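Local coordinates for cell surface protein (Putative S-layer protein) (Clostridioides difficile R20291, PDB 5NJL) that is a putative S-layer protein of the cell wall with an extended three-domain fold, and shows cell adhesion in vitro, at residues 222-227 with 231-236. Sequence-based numbering, arbitrary orientation.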
loop_
_atom_site.group_PDB
_atom_site.type_symbol
_atom_site.label_atom_id
_atom_site.label_comp_id
_atom_site.label_asym_id
_atom_site.label_seq_id
_atom_site.Cartn_x
_atom_site.Cartn_y
_atom_site.Cartn_z
ATOM N N GLN A 222 23.114 12.710 26.233
ATOM C CA GLN A 222 24.053 13.725 26.712
ATOM C C GLN A 222 23.310 14.932 27.289
ATOM O O GLN A 222 23.747 15.506 28.293
ATOM C CB GLN A 222 25.002 14.193 25.590
ATOM C CG GLN A 222 26.012 13.145 25.116
ATOM C CD GLN A 222 25.472 12.218 24.030
ATOM O OE1 GLN A 222 24.828 12.660 23.076
ATOM N NE2 GLN A 222 25.743 10.925 24.171
ATOM N N ASP A 223 22.191 15.305 26.654
ATOM C CA ASP A 223 21.339 16.396 27.137
ATOM C C ASP A 223 20.862 16.169 28.581
ATOM O O ASP A 223 20.684 17.119 29.344
ATOM C CB ASP A 223 20.124 16.551 26.207
ATOM C CG ASP A 223 19.286 17.763 26.533
ATOM O OD1 ASP A 223 19.852 18.773 26.988
ATOM O OD2 ASP A 223 18.056 17.701 26.330
ATOM N N LEU A 224 20.654 14.900 28.944
ATOM C CA LEU A 224 20.147 14.496 30.262
ATOM C C LEU A 224 21.168 13.936 31.250
ATOM O O LEU A 224 20.920 13.929 32.467
ATOM C CB LEU A 224 19.061 13.435 30.078
ATOM C CG LEU A 224 17.953 13.775 29.086
ATOM C CD1 LEU A 224 16.910 12.663 29.100
ATOM C CD2 LEU A 224 17.330 15.135 29.399
ATOM N N TYR A 225 22.290 13.436 30.737
ATOM C CA TYR A 225 23.230 12.648 31.548
ATOM C C TYR A 225 24.628 12.739 30.922
ATOM O O TYR A 225 24.770 12.530 29.721
ATOM C CB TYR A 225 22.731 11.201 31.600
ATOM C CG TYR A 225 23.533 10.288 32.491
ATOM C CD1 TYR A 225 23.347 10.293 33.870
ATOM C CD2 TYR A 225 24.471 9.393 31.951
ATOM C CE1 TYR A 225 24.086 9.451 34.694
ATOM C CE2 TYR A 225 25.216 8.547 32.771
ATOM C CZ TYR A 225 25.016 8.578 34.138
ATOM O OH TYR A 225 25.748 7.753 34.958
ATOM N N ASP A 226 25.640 13.068 31.730
ATOM C CA ASP A 226 27.021 13.369 31.237
ATOM C C ASP A 226 28.018 12.182 31.241
ATOM O O ASP A 226 29.214 12.368 30.987
ATOM C CB ASP A 226 27.627 14.553 32.029
ATOM C CG ASP A 226 27.795 14.259 33.534
ATOM O OD1 ASP A 226 27.720 13.086 33.955
ATOM O OD2 ASP A 226 27.977 15.212 34.314
ATOM N N GLY A 227 27.524 10.981 31.530
ATOM C CA GLY A 227 28.361 9.803 31.763
ATOM C C GLY A 227 28.527 9.432 33.230
ATOM O O GLY A 227 28.951 8.315 33.528
ATOM N N THR A 231 22.252 15.844 34.230
ATOM C CA THR A 231 22.353 17.274 33.998
ATOM C C THR A 231 21.216 17.968 34.751
ATOM O O THR A 231 20.367 17.320 35.352
ATOM C CB THR A 231 22.239 17.611 32.504
ATOM O OG1 THR A 231 21.039 17.026 31.977
ATOM C CG2 THR A 231 23.466 17.097 31.738
ATOM N N VAL A 232 21.211 19.295 34.722
ATOM C CA VAL A 232 20.116 20.065 35.297
ATOM C C VAL A 232 18.801 19.659 34.593
ATOM O O VAL A 232 17.783 19.383 35.258
ATOM C CB VAL A 232 20.402 21.579 35.194
ATOM C CG1 VAL A 232 19.169 22.416 35.533
ATOM C CG2 VAL A 232 21.573 21.938 36.130
ATOM N N LYS A 233 18.836 19.589 33.260
ATOM C CA LYS A 233 17.653 19.141 32.506
ATOM C C LYS A 233 17.260 17.718 32.897
ATOM O O LYS A 233 16.072 17.423 33.087
ATOM C CB LYS A 233 17.852 19.248 30.988
ATOM C CG LYS A 233 16.638 18.731 30.223
ATOM C CD LYS A 233 16.466 19.381 28.867
ATOM C CE LYS A 233 15.181 18.905 28.203
ATOM N NZ LYS A 233 14.868 19.804 27.066
ATOM N N GLY A 234 18.252 16.840 33.037
ATOM C CA GLY A 234 17.989 15.465 33.493
ATOM C C GLY A 234 17.282 15.394 34.826
ATOM O O GLY A 234 16.357 14.601 35.015
ATOM N N ASN A 235 17.701 16.230 35.773
ATOM C CA ASN A 235 17.026 16.274 37.086
ATOM C C ASN A 235 15.596 16.784 37.030
ATOM O O ASN A 235 14.741 16.307 37.770
ATOM C CB ASN A 235 17.862 17.049 38.119
ATOM C CG ASN A 235 19.020 16.230 38.631
ATOM O OD1 ASN A 235 18.820 15.114 39.099
ATOM N ND2 ASN A 235 20.236 16.749 38.495
ATOM N N MET A 236 15.334 17.762 36.169
ATOM C CA MET A 236 13.967 18.260 35.961
ATOM C C MET A 236 13.049 17.139 35.411
ATOM O O MET A 236 11.926 16.917 35.888
ATOM C CB MET A 236 14.036 19.461 35.006
ATOM C CG MET A 236 12.730 20.182 34.724
ATOM S SD MET A 236 13.087 21.683 33.768
ATOM C CE MET A 236 13.715 21.046 32.207
#
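A helix N-cap joins two short helices here: Thr-231, directly before helix 232-238, reaches back to the carbonyls of Asp-223 and Leu-224, in the short, weakly bonded helix 221-224. Two roles fall to its hydroxyl. OG1 accepts from Gly-234 N at 3.0 Å, the capping bond inside the first turn, and donates to Asp-223 O at 2.7 Å, with the donor tilted 25° from the carbonyl plane. A chi1 of 54° places OG1 between the backbone N and carbonyl carbon of Thr-231, where it can meet both Gly-234 N and Asp-223 O. CG2 then lies against the peptide carbonyls, 3.8 Å from Gln-222 O. The main chain adds a second tie, Thr-231 N to Leu-224 O at 2.9 Å; it is nearly straight at hydrogen (161°), yet the donor stands well above the carbonyl plane. Gly-234, having no side chain, brings its CA to 3.5 Å from Leu-224 O in a CA-H...O contact. Lys-233, with CG anti to its backbone N and an extended chain beyond, passes obliquely over Leu-224, its CG 3.8 Å from Leu-224 CD2. The salt bridge from its NZ to Asp-223 OD2 is long (3.9 Å) and doubtful, because Asp-223 was modelled in two conformers. In the connecting turn, Asp-226 OD1 accepts from the backbone N of Tyr-228 and Arg-229. Helix 221-224 follows strand 215-219, an outer strand of a four-stranded mixed sheet, and Leu-224 and Tyr-225 pack on the C-terminal helix 281-291 through Leu-291, Ala-287 and Ala-290.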